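Local structure of flavin prenyltransferase PAD1, mitochondrial (Aspergillus niger, 6QLG) at residues Leu60-Met74 with Pro90-Ile103. The protein probably catalyses the metal-independent transfer of a dimethylallyl group to the flavin of FMN, making the prenylated cofactor used by ferulic acid decarboxylase. Sequence-based numbering, arbitrary orientation.
Sequences LIALRRLNVETHLVM and PSNVRALADYVHNI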
# COMPACT_ATOMS: atom_id res chain seq x y z
N LEU B 60 -19.61 -6.27 -34.47
CA LEU B 60 -19.76 -7.51 -35.21
C LEU B 60 -19.78 -7.26 -36.72
O LEU B 60 -19.18 -8.01 -37.49
CB LEU B 60 -21.02 -8.25 -34.77
CG LEU B 60 -20.99 -8.95 -33.41
CD1 LEU B 60 -22.40 -9.36 -32.99
CD2 LEU B 60 -20.07 -10.15 -33.45
N ILE B 61 -20.48 -6.21 -37.14
CA ILE B 61 -20.55 -5.88 -38.57
C ILE B 61 -19.18 -5.46 -39.09
O ILE B 61 -18.76 -5.87 -40.17
CB ILE B 61 -21.61 -4.79 -38.81
CG1 ILE B 61 -23.01 -5.33 -38.49
CG2 ILE B 61 -21.54 -4.28 -40.24
CD1 ILE B 61 -24.07 -4.25 -38.40
N ALA B 62 -18.46 -4.65 -38.31
CA ALA B 62 -17.16 -4.16 -38.75
C ALA B 62 -16.14 -5.29 -38.83
O ALA B 62 -15.31 -5.32 -39.75
CB ALA B 62 -16.66 -3.05 -37.82
N LEU B 63 -16.18 -6.22 -37.88
CA LEU B 63 -15.22 -7.33 -37.89
C LEU B 63 -15.52 -8.29 -39.04
O LEU B 63 -14.59 -8.85 -39.64
CB LEU B 63 -15.24 -8.07 -36.55
CG LEU B 63 -14.62 -7.35 -35.35
CD1 LEU B 63 -14.88 -8.14 -34.08
CD2 LEU B 63 -13.13 -7.14 -35.56
N ARG B 64 -16.80 -8.52 -39.34
CA ARG B 64 -17.15 -9.33 -40.50
C ARG B 64 -16.59 -8.71 -41.78
O ARG B 64 -16.04 -9.40 -42.63
CB ARG B 64 -18.67 -9.49 -40.59
CG ARG B 64 -19.17 -10.00 -41.93
CD ARG B 64 -20.43 -10.83 -41.75
NE ARG B 64 -20.17 -12.06 -41.01
CZ ARG B 64 -21.10 -12.91 -40.61
NH1 ARG B 64 -20.76 -14.00 -39.94
NH2 ARG B 64 -22.38 -12.67 -40.87
N ARG B 65 -16.73 -7.38 -41.91
CA ARG B 65 -16.17 -6.67 -43.05
C ARG B 65 -14.67 -6.88 -43.16
O ARG B 65 -14.12 -6.87 -44.27
CB ARG B 65 -16.50 -5.18 -42.93
CG ARG B 65 -16.68 -4.45 -44.24
CD ARG B 65 -17.67 -3.30 -44.08
NE ARG B 65 -19.05 -3.78 -43.97
CZ ARG B 65 -20.09 -3.01 -43.65
NH1 ARG B 65 -19.91 -1.72 -43.39
NH2 ARG B 65 -21.30 -3.54 -43.59
N LEU B 66 -13.98 -7.06 -42.03
CA LEU B 66 -12.53 -7.21 -42.00
C LEU B 66 -12.08 -8.67 -42.06
O LEU B 66 -10.90 -8.94 -41.81
CB LEU B 66 -11.96 -6.55 -40.75
CG LEU B 66 -11.99 -5.02 -40.74
CD1 LEU B 66 -12.02 -4.48 -39.32
CD2 LEU B 66 -10.80 -4.46 -41.51
N ASN B 67 -12.99 -9.60 -42.39
CA ASN B 67 -12.66 -11.02 -42.50
C ASN B 67 -12.10 -11.58 -41.20
O ASN B 67 -11.18 -12.40 -41.20
CB ASN B 67 -11.70 -11.28 -43.66
CG ASN B 67 -11.77 -12.70 -44.18
OD1 ASN B 67 -12.85 -13.30 -44.22
ND2 ASN B 67 -10.63 -13.26 -44.56
N VAL B 68 -12.66 -11.15 -40.08
CA VAL B 68 -12.31 -11.67 -38.76
C VAL B 68 -13.37 -12.69 -38.36
O VAL B 68 -14.57 -12.41 -38.45
CB VAL B 68 -12.20 -10.55 -37.72
CG1 VAL B 68 -12.18 -11.12 -36.31
CG2 VAL B 68 -10.95 -9.72 -37.97
N GLU B 69 -12.93 -13.87 -37.92
CA GLU B 69 -13.84 -14.90 -37.43
C GLU B 69 -14.30 -14.51 -36.03
O GLU B 69 -13.50 -14.49 -35.09
CB GLU B 69 -13.17 -16.26 -37.44
CG GLU B 69 -14.03 -17.38 -36.87
CD GLU B 69 -13.28 -18.69 -36.76
OE1 GLU B 69 -12.65 -19.11 -37.76
OE2 GLU B 69 -13.31 -19.31 -35.68
N THR B 70 -15.59 -14.20 -35.88
CA THR B 70 -16.13 -13.70 -34.63
C THR B 70 -16.85 -14.80 -33.86
O THR B 70 -17.57 -15.62 -34.44
CB THR B 70 -17.09 -12.53 -34.87
OG1 THR B 70 -18.12 -12.94 -35.79
CG2 THR B 70 -16.34 -11.34 -35.45
N HIS B 71 -16.65 -14.81 -32.55
CA HIS B 71 -17.32 -15.73 -31.64
C HIS B 71 -18.13 -14.90 -30.65
O HIS B 71 -17.55 -14.21 -29.80
CB HIS B 71 -16.31 -16.62 -30.92
CG HIS B 71 -15.65 -17.62 -31.81
ND1 HIS B 71 -15.91 -18.98 -31.75
CD2 HIS B 71 -14.73 -17.47 -32.80
CE1 HIS B 71 -15.19 -19.61 -32.65
NE2 HIS B 71 -14.46 -18.72 -33.30
N LEU B 72 -19.45 -14.95 -30.77
CA LEU B 72 -20.34 -14.08 -30.02
C LEU B 72 -20.87 -14.79 -28.78
O LEU B 72 -21.28 -15.95 -28.85
CB LEU B 72 -21.51 -13.62 -30.89
CG LEU B 72 -22.66 -12.90 -30.17
CD1 LEU B 72 -22.23 -11.52 -29.71
CD2 LEU B 72 -23.89 -12.82 -31.06
N VAL B 73 -20.85 -14.08 -27.65
CA VAL B 73 -21.55 -14.49 -26.44
C VAL B 73 -22.37 -13.30 -25.96
O VAL B 73 -21.85 -12.17 -25.90
CB VAL B 73 -20.58 -14.96 -25.33
CG1 VAL B 73 -21.37 -15.53 -24.15
CG2 VAL B 73 -19.60 -15.99 -25.86
N MET B 74 -23.64 -13.54 -25.64
CA MET B 74 -24.54 -12.50 -25.16
C MET B 74 -25.07 -12.90 -23.80
O MET B 74 -25.50 -14.04 -23.60
CB MET B 74 -25.71 -12.28 -26.13
CG MET B 74 -25.33 -11.79 -27.51
SD MET B 74 -26.79 -11.50 -28.54
CE MET B 74 -27.53 -13.13 -28.52
N PRO B 90 -32.30 -10.55 -30.86
CA PRO B 90 -31.07 -11.32 -30.62
C PRO B 90 -30.75 -12.34 -31.71
O PRO B 90 -29.57 -12.57 -31.99
CB PRO B 90 -31.35 -12.00 -29.27
CG PRO B 90 -32.23 -11.01 -28.56
CD PRO B 90 -33.09 -10.36 -29.62
N SER B 91 -31.77 -12.94 -32.34
CA SER B 91 -31.49 -13.84 -33.46
C SER B 91 -30.86 -13.11 -34.63
O SER B 91 -30.02 -13.67 -35.33
CB SER B 91 -32.78 -14.55 -33.90
OG SER B 91 -33.78 -13.61 -34.23
N ASN B 92 -31.25 -11.85 -34.86
CA ASN B 92 -30.60 -11.05 -35.90
C ASN B 92 -29.14 -10.79 -35.56
O ASN B 92 -28.28 -10.81 -36.45
CB ASN B 92 -31.34 -9.72 -36.08
CG ASN B 92 -32.78 -9.90 -36.49
OD1 ASN B 92 -33.68 -9.27 -35.93
ND2 ASN B 92 -33.02 -10.76 -37.47
N VAL B 93 -28.84 -10.53 -34.29
CA VAL B 93 -27.47 -10.27 -33.88
C VAL B 93 -26.63 -11.53 -34.01
O VAL B 93 -25.47 -11.48 -34.44
CB VAL B 93 -27.43 -9.71 -32.45
CG1 VAL B 93 -26.00 -9.37 -32.03
CG2 VAL B 93 -28.33 -8.48 -32.34
N ARG B 94 -27.19 -12.69 -33.64
CA ARG B 94 -26.45 -13.94 -33.75
C ARG B 94 -26.09 -14.25 -35.19
O ARG B 94 -25.04 -14.86 -35.45
CB ARG B 94 -27.27 -15.08 -33.14
CG ARG B 94 -27.37 -15.02 -31.63
CD ARG B 94 -27.94 -16.31 -31.06
NE ARG B 94 -29.38 -16.40 -31.27
CZ ARG B 94 -30.29 -16.13 -30.35
NH1 ARG B 94 -29.91 -15.75 -29.13
NH2 ARG B 94 -31.58 -16.24 -30.64
N ALA B 95 -26.92 -13.84 -36.15
CA ALA B 95 -26.61 -14.06 -37.55
C ALA B 95 -25.44 -13.22 -38.02
O ALA B 95 -24.83 -13.54 -39.05
CB ALA B 95 -27.84 -13.78 -38.42
N LEU B 96 -25.10 -12.15 -37.30
CA LEU B 96 -23.95 -11.33 -37.65
C LEU B 96 -22.62 -11.99 -37.29
O LEU B 96 -21.57 -11.51 -37.73
CB LEU B 96 -24.03 -9.97 -36.95
CG LEU B 96 -25.23 -9.07 -37.23
CD1 LEU B 96 -25.20 -7.85 -36.32
CD2 LEU B 96 -25.28 -8.66 -38.69
N ALA B 97 -22.64 -13.05 -36.49
CA ALA B 97 -21.42 -13.69 -36.01
C ALA B 97 -21.20 -15.02 -36.71
O ALA B 97 -22.15 -15.67 -37.16
CB ALA B 97 -21.48 -13.90 -34.50
N ASP B 98 -19.93 -15.42 -36.80
CA ASP B 98 -19.60 -16.72 -37.37
C ASP B 98 -19.98 -17.84 -36.41
O ASP B 98 -20.45 -18.90 -36.85
CB ASP B 98 -18.12 -16.78 -37.71
CG ASP B 98 -17.72 -15.75 -38.75
OD1 ASP B 98 -18.33 -15.74 -39.84
OD2 ASP B 98 -16.81 -14.95 -38.48
N TYR B 99 -19.79 -17.63 -35.11
CA TYR B 99 -20.10 -18.63 -34.10
C TYR B 99 -20.72 -17.96 -32.89
O TYR B 99 -20.37 -16.82 -32.55
CB TYR B 99 -18.85 -19.41 -33.69
CG TYR B 99 -18.22 -20.18 -34.83
CD1 TYR B 99 -17.15 -19.66 -35.54
CD2 TYR B 99 -18.72 -21.42 -35.21
CE1 TYR B 99 -16.58 -20.36 -36.59
CE2 TYR B 99 -18.16 -22.13 -36.26
CZ TYR B 99 -17.09 -21.60 -36.94
OH TYR B 99 -16.53 -22.29 -37.99
N VAL B 100 -21.66 -18.66 -32.26
CA VAL B 100 -22.37 -18.17 -31.08
C VAL B 100 -22.30 -19.25 -30.01
O VAL B 100 -22.55 -20.43 -30.30
CB VAL B 100 -23.83 -17.81 -31.39
CG1 VAL B 100 -24.51 -17.24 -30.16
CG2 VAL B 100 -23.91 -16.83 -32.55
N HIS B 101 -21.96 -18.85 -28.79
CA HIS B 101 -21.84 -19.77 -27.67
C HIS B 101 -22.79 -19.36 -26.55
O HIS B 101 -23.00 -18.17 -26.31
CB HIS B 101 -20.40 -19.83 -27.16
CG HIS B 101 -19.39 -20.05 -28.23
ND1 HIS B 101 -19.11 -21.30 -28.75
CD2 HIS B 101 -18.59 -19.18 -28.90
CE1 HIS B 101 -18.18 -21.19 -29.68
NE2 HIS B 101 -17.85 -19.91 -29.79
N ASN B 102 -23.36 -20.36 -25.89
CA ASN B 102 -24.32 -20.12 -24.81
C ASN B 102 -23.61 -19.55 -23.59
O ASN B 102 -22.54 -20.03 -23.20
CB ASN B 102 -25.03 -21.43 -24.46
CG ASN B 102 -26.23 -21.22 -23.54
OD1 ASN B 102 -26.14 -20.55 -22.52
ND2 ASN B 102 -27.35 -21.82 -23.91
N ILE B 103 -24.21 -18.52 -22.98
CA ILE B 103 -23.62 -17.86 -21.82
C ILE B 103 -23.40 -18.84 -20.67
O ILE B 103 -22.48 -18.66 -19.86
CB ILE B 103 -24.50 -16.66 -21.39
CG1 ILE B 103 -23.87 -15.91 -20.22
CG2 ILE B 103 -25.90 -17.13 -21.03
CD1 ILE B 103 -22.71 -15.03 -20.61
O HOH W 1 -19.06 -10.67 -37.14
O HOH W 2 -17.63 -12.39 -39.31
O HOH W 3 -24.73 -16.20 -26.15
O HOH W 4 -26.54 -17.11 -24.34
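Asp-98 ties the start of strand 99-100 to both the helix and the strand of 60-74. Its OD2 takes the backbone N-H of Thr-70 on the anti lone pair (N to OD2 3.0 Å), while OD1 forms a salt bridge with Arg-64, whose NH1 approaches from above the carboxylate plane (NH1 to OD1 3.0 Å). The Arg-64 guanidinium also donates from NH2 to a lone pair of Ala-95 O, and Leu-96 O lies over one of its faces, 3.2 Å above the plane. With OG1 placed between its backbone N and carbonyl carbon (chi1 55°), Thr-70 holds the hydroxyl where it accepts the N-H of Asp-98; a water links this hydroxyl to the carbonyls of Leu-60 and Leu-96.

Beyond this junction the strands run parallel, and Leu-72 is gripped at both backbone polar atoms: its N donates to Tyr-99 O (2.7 Å), and its O accepts from His-101 N (3.0 Å). On one face, the His-71 and Tyr-99 rings are nearly parallel but slid apart, whereas His-71 ND1 meets His-101 NE2 edge to edge at 2.9 Å, the rings almost coplanar. Glu-69 OE2, also salt-bridged to Arg-42, accepts from His-71 NE2 and so helps fix the imidazole's rotation. On the face of Leu-72, its CB packs on Ala-97 CB (3.6 Å); above it, helices 53-65 and 90-95 meet where Leu-60 CD1 touches Val-93 CG1 (3.7 Å). Strand 69-74 passes through helices 76-85 and 90-95 to the parallel edge strand 99-100, a right-handed beta-alpha-beta crossover of the Rossmann-like flavoprotein fold.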